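Local structure of translation initiation factor eIF-2B (Pyrococcus horikoshii, 1VB5) at residues B[58-66]-B[183-191]; B[29-37]-B[47-55]. The protein is the regulatory subunit of archaeal initiation factor 2B and probably catalyses the exchange of GDP for GTP on initiation factor 2. One frame throughout, in Å; residues are numbered along the deposited sequence.

Contact 1: B[58-66]-B[183-191]; sequences VNPSMASLY and VGADMITKD
M62 and D186 meet because each sends its CG beside its own backbone N, at chi1 -71° in M62, whose chain then runs extended to the terminal methyl. The two side chains cross obliquely: M62 CE lies 3.1 Å from D186 OD1, and M62 CG is 3.6 Å from the same oxygen, so the thioether chain passes one carboxylate oxygen, with CG and CE nearer to it than SD. M187 bends at chi3 (-54°), which brings its CE to 3.6 Å from P60 O, while its CG packs 3.6 Å from A63 CB. The backbone supplies the direct polar link. A63 N donates to D186 O at 2.9 Å with an N-H...O angle of 154°, and the CA-H of M62 also points at this oxygen. A water extends the grip, donating to D186 O at 2.9 Å and accepting from S64 N, so one carbonyl serves two successive amides at the start of helix 63-71, one of them through the water. That carbonyl belongs to a classic beta bulge, in which D186 and M187 both face V195; the bulge lies at strand 187-188, outermost in a three-stranded antiparallel sheet. On the helix side, a type I turn from N59 to M62 is reinforced by an Asx turn, S61 N to N59 OD1 at 2.8 Å, lying in the plane of the side-chain carbonyl. S61 OG is bound elsewhere, to M233 O and M235 N, and F251 of strand 251-254 packs against both S61 and D186. With an alanine here in place of M62, the chain beyond CB is gone, which would probably open a gap between D186 OD1 and the A21 and L24 side chains of helix 21-38. S64 also reaches that helix, at A25.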
loop_
_atom_site.group_PDB
_atom_site.type_symbol
_atom_site.label_atom_id
_atom_site.label_comp_id
_atom_site.label_asym_id
_atom_site.label_seq_id
_atom_site.Cartn_x
_atom_site.Cartn_y
_atom_site.Cartn_z
ATOM N N VAL B 58 -12.004 -22.677 -6.034
ATOM C CA VAL B 58 -12.432 -21.640 -5.105
ATOM C C VAL B 58 -11.374 -20.538 -5.041
ATOM O O VAL B 58 -11.699 -19.351 -5.079
ATOM C CB VAL B 58 -12.659 -22.220 -3.696
ATOM C CG1 VAL B 58 -12.972 -21.107 -2.708
ATOM C CG2 VAL B 58 -13.799 -23.218 -3.739
ATOM N N ASN B 59 -10.110 -20.938 -4.940
ATOM C CA ASN B 59 -9.006 -19.986 -4.897
ATOM C C ASN B 59 -7.712 -20.689 -5.284
ATOM O O ASN B 59 -7.032 -21.273 -4.439
ATOM C CB ASN B 59 -8.858 -19.379 -3.502
ATOM C CG ASN B 59 -7.864 -18.228 -3.476
ATOM O OD1 ASN B 59 -6.819 -18.283 -4.128
ATOM N ND2 ASN B 59 -8.178 -17.186 -2.715
ATOM N N PRO B 60 -7.360 -20.649 -6.579
ATOM C CA PRO B 60 -6.139 -21.287 -7.080
ATOM C C PRO B 60 -4.857 -20.729 -6.454
ATOM O O PRO B 60 -3.770 -21.240 -6.715
ATOM C CB PRO B 60 -6.207 -21.031 -8.584
ATOM C CG PRO B 60 -7.684 -20.970 -8.851
ATOM C CD PRO B 60 -8.179 -20.139 -7.692
ATOM N N SER B 61 -4.988 -19.684 -5.637
ATOM C CA SER B 61 -3.828 -19.077 -4.980
ATOM C C SER B 61 -3.521 -19.731 -3.631
ATOM O O SER B 61 -2.485 -19.460 -3.028
ATOM C CB SER B 61 -4.052 -17.572 -4.763
ATOM O OG SER B 61 -4.123 -16.863 -5.991
ATOM N N MET B 62 -4.424 -20.583 -3.156
ATOM C CA MET B 62 -4.226 -21.246 -1.871
ATOM C C MET B 62 -3.857 -22.716 -2.022
ATOM O O MET B 62 -4.670 -23.541 -2.446
ATOM C CB MET B 62 -5.478 -21.105 -1.005
ATOM C CG MET B 62 -5.699 -19.691 -0.490
ATOM S SD MET B 62 -7.097 -19.574 0.634
ATOM C CE MET B 62 -7.104 -17.808 1.002
ATOM N N ALA B 63 -2.618 -23.028 -1.665
ATOM C CA ALA B 63 -2.102 -24.386 -1.762
ATOM C C ALA B 63 -2.810 -25.356 -0.823
ATOM O O ALA B 63 -2.818 -26.558 -1.064
ATOM C CB ALA B 63 -0.605 -24.389 -1.474
ATOM N N SER B 64 -3.399 -24.833 0.246
ATOM C CA SER B 64 -4.085 -25.681 1.209
ATOM C C SER B 64 -5.234 -26.425 0.540
ATOM O O SER B 64 -5.486 -27.592 0.842
ATOM C CB SER B 64 -4.609 -24.847 2.379
ATOM O OG SER B 64 -5.592 -23.928 1.946
ATOM N N LEU B 65 -5.922 -25.755 -0.380
ATOM C CA LEU B 65 -7.034 -26.381 -1.079
ATOM C C LEU B 65 -6.538 -27.493 -1.998
ATOM O O LEU B 65 -7.147 -28.561 -2.080
ATOM C CB LEU B 65 -7.811 -25.334 -1.879
ATOM C CG LEU B 65 -8.421 -24.225 -1.018
ATOM C CD1 LEU B 65 -9.181 -23.243 -1.901
ATOM C CD2 LEU B 65 -9.351 -24.839 0.019
ATOM N N TYR B 66 -5.433 -27.241 -2.692
ATOM C CA TYR B 66 -4.856 -28.241 -3.582
ATOM C C TYR B 66 -4.379 -29.460 -2.784
ATOM O O TYR B 66 -4.607 -30.599 -3.191
ATOM C CB TYR B 66 -3.672 -27.650 -4.352
ATOM C CG TYR B 66 -2.857 -28.686 -5.097
ATOM C CD1 TYR B 66 -3.109 -28.975 -6.437
ATOM C CD2 TYR B 66 -1.837 -29.391 -4.451
ATOM C CE1 TYR B 66 -2.363 -29.943 -7.119
ATOM C CE2 TYR B 66 -1.089 -30.360 -5.119
ATOM C CZ TYR B 66 -1.354 -30.629 -6.446
ATOM O OH TYR B 66 -0.602 -31.578 -7.101
ATOM N N VAL B 183 4.521 -12.465 8.471
ATOM C CA VAL B 183 3.308 -12.525 7.672
ATOM C C VAL B 183 2.960 -13.983 7.402
ATOM O O VAL B 183 3.787 -14.879 7.601
ATOM C CB VAL B 183 3.476 -11.791 6.317
ATOM C CG1 VAL B 183 3.861 -10.326 6.561
ATOM C CG2 VAL B 183 4.532 -12.484 5.464
ATOM N N GLY B 184 1.729 -14.221 6.968
ATOM C CA GLY B 184 1.305 -15.573 6.668
ATOM C C GLY B 184 1.608 -15.884 5.215
ATOM O O GLY B 184 2.455 -15.232 4.598
ATOM N N ALA B 185 0.911 -16.872 4.667
ATOM C CA ALA B 185 1.100 -17.266 3.282
ATOM C C ALA B 185 -0.066 -18.116 2.802
ATOM O O ALA B 185 -0.611 -18.927 3.558
ATOM C CB ALA B 185 2.394 -18.045 3.133
ATOM N N ASP B 186 -0.447 -17.917 1.546
ATOM C CA ASP B 186 -1.523 -18.678 0.935
ATOM C C ASP B 186 -0.886 -19.837 0.175
ATOM O O ASP B 186 -1.528 -20.843 -0.098
ATOM C CB ASP B 186 -2.322 -17.786 -0.020
ATOM C CG ASP B 186 -3.061 -16.683 0.709
ATOM O OD1 ASP B 186 -4.114 -16.968 1.323
ATOM O OD2 ASP B 186 -2.582 -15.530 0.687
ATOM N N MET B 187 0.393 -19.689 -0.151
ATOM C CA MET B 187 1.117 -20.727 -0.875
ATOM C C MET B 187 2.622 -20.491 -0.899
ATOM O O MET B 187 3.083 -19.349 -0.992
ATOM C CB MET B 187 0.622 -20.815 -2.325
ATOM C CG MET B 187 1.382 -21.834 -3.161
ATOM S SD MET B 187 1.023 -21.818 -4.928
ATOM C CE MET B 187 -0.770 -21.987 -4.940
ATOM N N ILE B 188 3.379 -21.577 -0.792
ATOM C CA ILE B 188 4.829 -21.516 -0.886
ATOM C C ILE B 188 5.047 -22.313 -2.169
ATOM O O ILE B 188 4.798 -23.523 -2.201
ATOM C CB ILE B 188 5.549 -22.238 0.280
ATOM C CG1 ILE B 188 5.175 -21.606 1.630
ATOM C CG2 ILE B 188 7.054 -22.187 0.055
ATOM C CD1 ILE B 188 5.523 -20.126 1.769
ATOM N N THR B 189 5.473 -21.639 -3.234
ATOM C CA THR B 189 5.679 -22.310 -4.510
ATOM C C THR B 189 6.787 -23.348 -4.431
ATOM O O THR B 189 7.520 -23.424 -3.445
ATOM C CB THR B 189 6.015 -21.304 -5.637
ATOM O OG1 THR B 189 7.255 -20.646 -5.349
ATOM C CG2 THR B 189 4.919 -20.260 -5.758
ATOM N N LYS B 190 6.897 -24.150 -5.483
ATOM C CA LYS B 190 7.909 -25.190 -5.555
ATOM C C LYS B 190 9.318 -24.599 -5.503
ATOM O O LYS B 190 10.224 -25.203 -4.936
ATOM C CB LYS B 190 7.740 -25.994 -6.847
ATOM C CG LYS B 190 8.668 -27.186 -6.942
ATOM C CD LYS B 190 8.570 -27.879 -8.285
ATOM C CE LYS B 190 9.548 -29.047 -8.352
ATOM N NZ LYS B 190 9.535 -29.712 -9.689
ATOM N N ASP B 191 9.506 -23.421 -6.098
ATOM C CA ASP B 191 10.825 -22.797 -6.094
ATOM C C ASP B 191 11.096 -21.866 -4.903
ATOM O O ASP B 191 12.065 -21.111 -4.896
ATOM C CB ASP B 191 11.095 -22.084 -7.439
ATOM C CG ASP B 191 9.933 -21.203 -7.901
ATOM O OD1 ASP B 191 8.826 -21.291 -7.330
ATOM O OD2 ASP B 191 10.134 -20.421 -8.860
HETATM O O HOH W 1 -3.336 -22.178 1.724
#

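Contact 2: B[29-37]-B[47-55]; sequences AEAFLTLAE and AIMELREEV
Just before A31 and F32, which touch L51 across the interface, E30 O is gripped by two donors of one residue: T34 OG1 at 2.8 Å and T34 N at 2.9 Å, arriving from opposite faces of the carbonyl plane. This ties the T34 hydroxyl into its own helix, while the T34 side chain touches R5, V6 and I9 of helix 4-14. The interface itself is apolar. L51 sets its CG anti to the backbone N (chi1 -175°), and the second torsion then turns CD2 over the F32 ring; this methyl stands 3.4 Å from the ring centroid and only 12° off the ring normal, a clear CH-pi contact over the face. I48 CG2 comes instead to the edge of the ring, 4.1 Å from F32 CE2. L35 continues the seam by spreading its two methyls: CD1 lies 3.8 Å from A47 CB and CD2 3.9 Å from I48 CG1. On the other flank A31 CB touches L51 CD2 at 4.0 Å. The short helical segments run antiparallel, at 160° with axes 10.9 Å apart, and together form a helical hairpin of the N-terminal helical region. Helix 4-14 reaches L51 through V6, and helix 63-71 packs on V55 with L65 and L68. R52 turns its guanidinium to I72 O. With neither hydrogen bonds nor charge pairs linking the two segments, their direct cohesion probably comes from the fit and burial of side-chain carbons, centred on the F32 ring and the L51 methyl.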
loop_
_atom_site.group_PDB
_atom_site.type_symbol
_atom_site.label_atom_id
_atom_site.label_comp_id
_atom_site.label_asym_id
_atom_site.label_seq_id
_atom_site.Cartn_x
_atom_site.Cartn_y
_atom_site.Cartn_z
ATOM N N ALA B 29 -12.872 -29.227 3.756
ATOM C CA ALA B 29 -12.961 -30.533 4.396
ATOM C C ALA B 29 -14.426 -30.826 4.709
ATOM O O ALA B 29 -14.886 -31.960 4.565
ATOM C CB ALA B 29 -12.133 -30.553 5.675
ATOM N N GLU B 30 -15.151 -29.794 5.136
ATOM C CA GLU B 30 -16.569 -29.927 5.453
ATOM C C GLU B 30 -17.336 -30.351 4.208
ATOM O O GLU B 30 -18.325 -31.078 4.297
ATOM C CB GLU B 30 -17.138 -28.600 5.960
ATOM C CG GLU B 30 -16.803 -28.273 7.405
ATOM C CD GLU B 30 -17.340 -26.911 7.830
ATOM O OE1 GLU B 30 -18.543 -26.642 7.598
ATOM O OE2 GLU B 30 -16.560 -26.113 8.398
ATOM N N ALA B 31 -16.877 -29.888 3.049
ATOM C CA ALA B 31 -17.521 -30.227 1.787
ATOM C C ALA B 31 -17.422 -31.730 1.547
ATOM O O ALA B 31 -18.404 -32.375 1.177
ATOM C CB ALA B 31 -16.861 -29.470 0.641
ATOM N N PHE B 32 -16.232 -32.287 1.759
ATOM C CA PHE B 32 -16.034 -33.717 1.562
ATOM C C PHE B 32 -16.796 -34.536 2.603
ATOM O O PHE B 32 -17.326 -35.593 2.283
ATOM C CB PHE B 32 -14.542 -34.071 1.590
ATOM C CG PHE B 32 -13.799 -33.654 0.351
ATOM C CD1 PHE B 32 -13.109 -32.445 0.306
ATOM C CD2 PHE B 32 -13.805 -34.463 -0.780
ATOM C CE1 PHE B 32 -12.435 -32.048 -0.850
ATOM C CE2 PHE B 32 -13.137 -34.077 -1.940
ATOM C CZ PHE B 32 -12.450 -32.864 -1.974
ATOM N N LEU B 33 -16.847 -34.045 3.839
ATOM C CA LEU B 33 -17.571 -34.732 4.909
ATOM C C LEU B 33 -19.056 -34.757 4.576
ATOM O O LEU B 33 -19.765 -35.708 4.912
ATOM C CB LEU B 33 -17.365 -34.022 6.250
ATOM C CG LEU B 33 -16.026 -34.251 6.948
ATOM C CD1 LEU B 33 -15.927 -33.355 8.174
ATOM C CD2 LEU B 33 -15.906 -35.715 7.344
ATOM N N THR B 34 -19.513 -33.697 3.916
ATOM C CA THR B 34 -20.904 -33.565 3.507
ATOM C C THR B 34 -21.193 -34.530 2.362
ATOM O O THR B 34 -22.235 -35.181 2.330
ATOM C CB THR B 34 -21.202 -32.120 3.044
ATOM O OG1 THR B 34 -21.098 -31.232 4.164
ATOM C CG2 THR B 34 -22.598 -32.020 2.441
ATOM N N LEU B 35 -20.259 -34.612 1.424
ATOM C CA LEU B 35 -20.395 -35.494 0.275
ATOM C C LEU B 35 -20.625 -36.939 0.736
ATOM O O LEU B 35 -21.396 -37.683 0.127
ATOM C CB LEU B 35 -19.127 -35.419 -0.574
ATOM C CG LEU B 35 -19.145 -36.085 -1.948
ATOM C CD1 LEU B 35 -20.107 -35.341 -2.857
ATOM C CD2 LEU B 35 -17.745 -36.071 -2.540
ATOM N N ALA B 36 -19.956 -37.320 1.822
ATOM C CA ALA B 36 -20.057 -38.668 2.376
ATOM C C ALA B 36 -21.414 -38.991 3.006
ATOM O O ALA B 36 -21.713 -40.156 3.273
ATOM C CB ALA B 36 -18.948 -38.886 3.404
ATOM N N GLU B 37 -22.232 -37.970 3.246
ATOM C CA GLU B 37 -23.545 -38.175 3.852
ATOM C C GLU B 37 -24.677 -38.114 2.834
ATOM O O GLU B 37 -25.799 -38.520 3.131
ATOM C CB GLU B 37 -23.821 -37.111 4.914
ATOM C CG GLU B 37 -22.730 -36.914 5.942
ATOM C CD GLU B 37 -23.065 -35.796 6.912
ATOM O OE1 GLU B 37 -23.454 -34.700 6.445
ATOM O OE2 GLU B 37 -22.935 -36.005 8.137
ATOM N N ALA B 47 -17.809 -38.213 -7.796
ATOM C CA ALA B 47 -18.150 -37.010 -7.047
ATOM C C ALA B 47 -16.906 -36.432 -6.379
ATOM O O ALA B 47 -16.743 -35.217 -6.302
ATOM C CB ALA B 47 -19.197 -37.328 -6.001
ATOM N N ILE B 48 -16.035 -37.308 -5.890
ATOM C CA ILE B 48 -14.807 -36.873 -5.238
ATOM C C ILE B 48 -13.879 -36.222 -6.266
ATOM O O ILE B 48 -13.179 -35.256 -5.965
ATOM C CB ILE B 48 -14.092 -38.061 -4.556
ATOM C CG1 ILE B 48 -15.004 -38.656 -3.477
ATOM C CG2 ILE B 48 -12.782 -37.601 -3.932
ATOM C CD1 ILE B 48 -14.431 -39.872 -2.778
ATOM N N MET B 49 -13.886 -36.758 -7.481
ATOM C CA MET B 49 -13.060 -36.223 -8.559
ATOM C C MET B 49 -13.527 -34.815 -8.904
ATOM O O MET B 49 -12.718 -33.917 -9.130
ATOM C CB MET B 49 -13.173 -37.111 -9.800
ATOM C CG MET B 49 -12.581 -38.496 -9.634
ATOM S SD MET B 49 -10.786 -38.484 -9.724
ATOM C CE MET B 49 -10.549 -39.097 -11.400
ATOM N N GLU B 50 -14.843 -34.633 -8.942
ATOM C CA GLU B 50 -15.422 -33.340 -9.263
ATOM C C GLU B 50 -15.207 -32.334 -8.137
ATOM O O GLU B 50 -14.888 -31.174 -8.393
ATOM C CB GLU B 50 -16.921 -33.489 -9.554
ATOM C CG GLU B 50 -17.593 -32.193 -9.997
ATOM C CD GLU B 50 -19.009 -32.406 -10.508
ATOM O OE1 GLU B 50 -19.868 -32.865 -9.724
ATOM O OE2 GLU B 50 -19.262 -32.112 -11.698
ATOM N N LEU B 51 -15.380 -32.775 -6.893
ATOM C CA LEU B 51 -15.193 -31.883 -5.756
ATOM C C LEU B 51 -13.723 -31.477 -5.646
ATOM O O LEU B 51 -13.412 -30.352 -5.259
ATOM C CB LEU B 51 -15.659 -32.549 -4.457
ATOM C CG LEU B 51 -15.621 -31.643 -3.221
ATOM C CD1 LEU B 51 -16.384 -30.355 -3.504
ATOM C CD2 LEU B 51 -16.222 -32.368 -2.025
ATOM N N ARG B 52 -12.824 -32.398 -5.983
ATOM C CA ARG B 52 -11.394 -32.113 -5.951
ATOM C C ARG B 52 -11.126 -30.865 -6.788
ATOM O O ARG B 52 -10.381 -29.970 -6.386
ATOM C CB ARG B 52 -10.598 -33.274 -6.551
ATOM C CG ARG B 52 -10.087 -34.301 -5.563
ATOM C CD ARG B 52 -9.203 -35.309 -6.281
ATOM N NE ARG B 52 -8.510 -36.195 -5.350
ATOM C CZ ARG B 52 -7.621 -37.114 -5.716
ATOM N NH1 ARG B 52 -7.311 -37.273 -6.995
ATOM N NH2 ARG B 52 -7.043 -37.878 -4.797
ATOM N N GLU B 53 -11.752 -30.824 -7.960
ATOM C CA GLU B 53 -11.587 -29.718 -8.889
ATOM C C GLU B 53 -12.276 -28.436 -8.433
ATOM O O GLU B 53 -11.680 -27.362 -8.475
ATOM C CB GLU B 53 -12.104 -30.136 -10.264
ATOM C CG GLU B 53 -11.710 -29.206 -11.387
ATOM C CD GLU B 53 -11.791 -29.882 -12.741
ATOM O OE1 GLU B 53 -11.557 -29.200 -13.764
ATOM O OE2 GLU B 53 -12.083 -31.098 -12.778
ATOM N N GLU B 54 -13.523 -28.547 -7.988
ATOM C CA GLU B 54 -14.272 -27.381 -7.532
ATOM C C GLU B 54 -13.638 -26.717 -6.312
ATOM O O GLU B 54 -13.642 -25.494 -6.195
ATOM C CB GLU B 54 -15.716 -27.773 -7.203
ATOM C CG GLU B 54 -16.494 -28.310 -8.393
ATOM C CD GLU B 54 -16.471 -27.362 -9.577
ATOM O OE1 GLU B 54 -16.902 -26.199 -9.420
ATOM O OE2 GLU B 54 -16.019 -27.781 -10.665
ATOM N N VAL B 55 -13.104 -27.526 -5.405
ATOM C CA VAL B 55 -12.472 -27.008 -4.197
ATOM C C VAL B 55 -11.245 -26.168 -4.541
ATOM O O VAL B 55 -11.027 -25.109 -3.961
ATOM C CB VAL B 55 -12.052 -28.157 -3.257
ATOM C CG1 VAL B 55 -11.290 -27.608 -2.068
ATOM C CG2 VAL B 55 -13.284 -28.904 -2.776
#

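From the N terminus, helix 21-38 turns back through a short connection into helix 41-58, and contact 2 closes this local hairpin with nine residues between its segments. The chain then leaves helix 41-58, and contact 1 opens at its end. Its loop spans 116 residues, taking in helix 78-106 and the first parallel strands of the mixed seven-stranded sheet before returning at 183-191. The two contacts are therefore in series, neither nested nor crossed, with centres about 19 Å apart. They touch through L65 CD1 and V55 O, 3.3 Å apart. Contact 2 pairs two N-terminal helices, whereas contact 1 joins that helical region to the edge of the three-stranded antiparallel sheet.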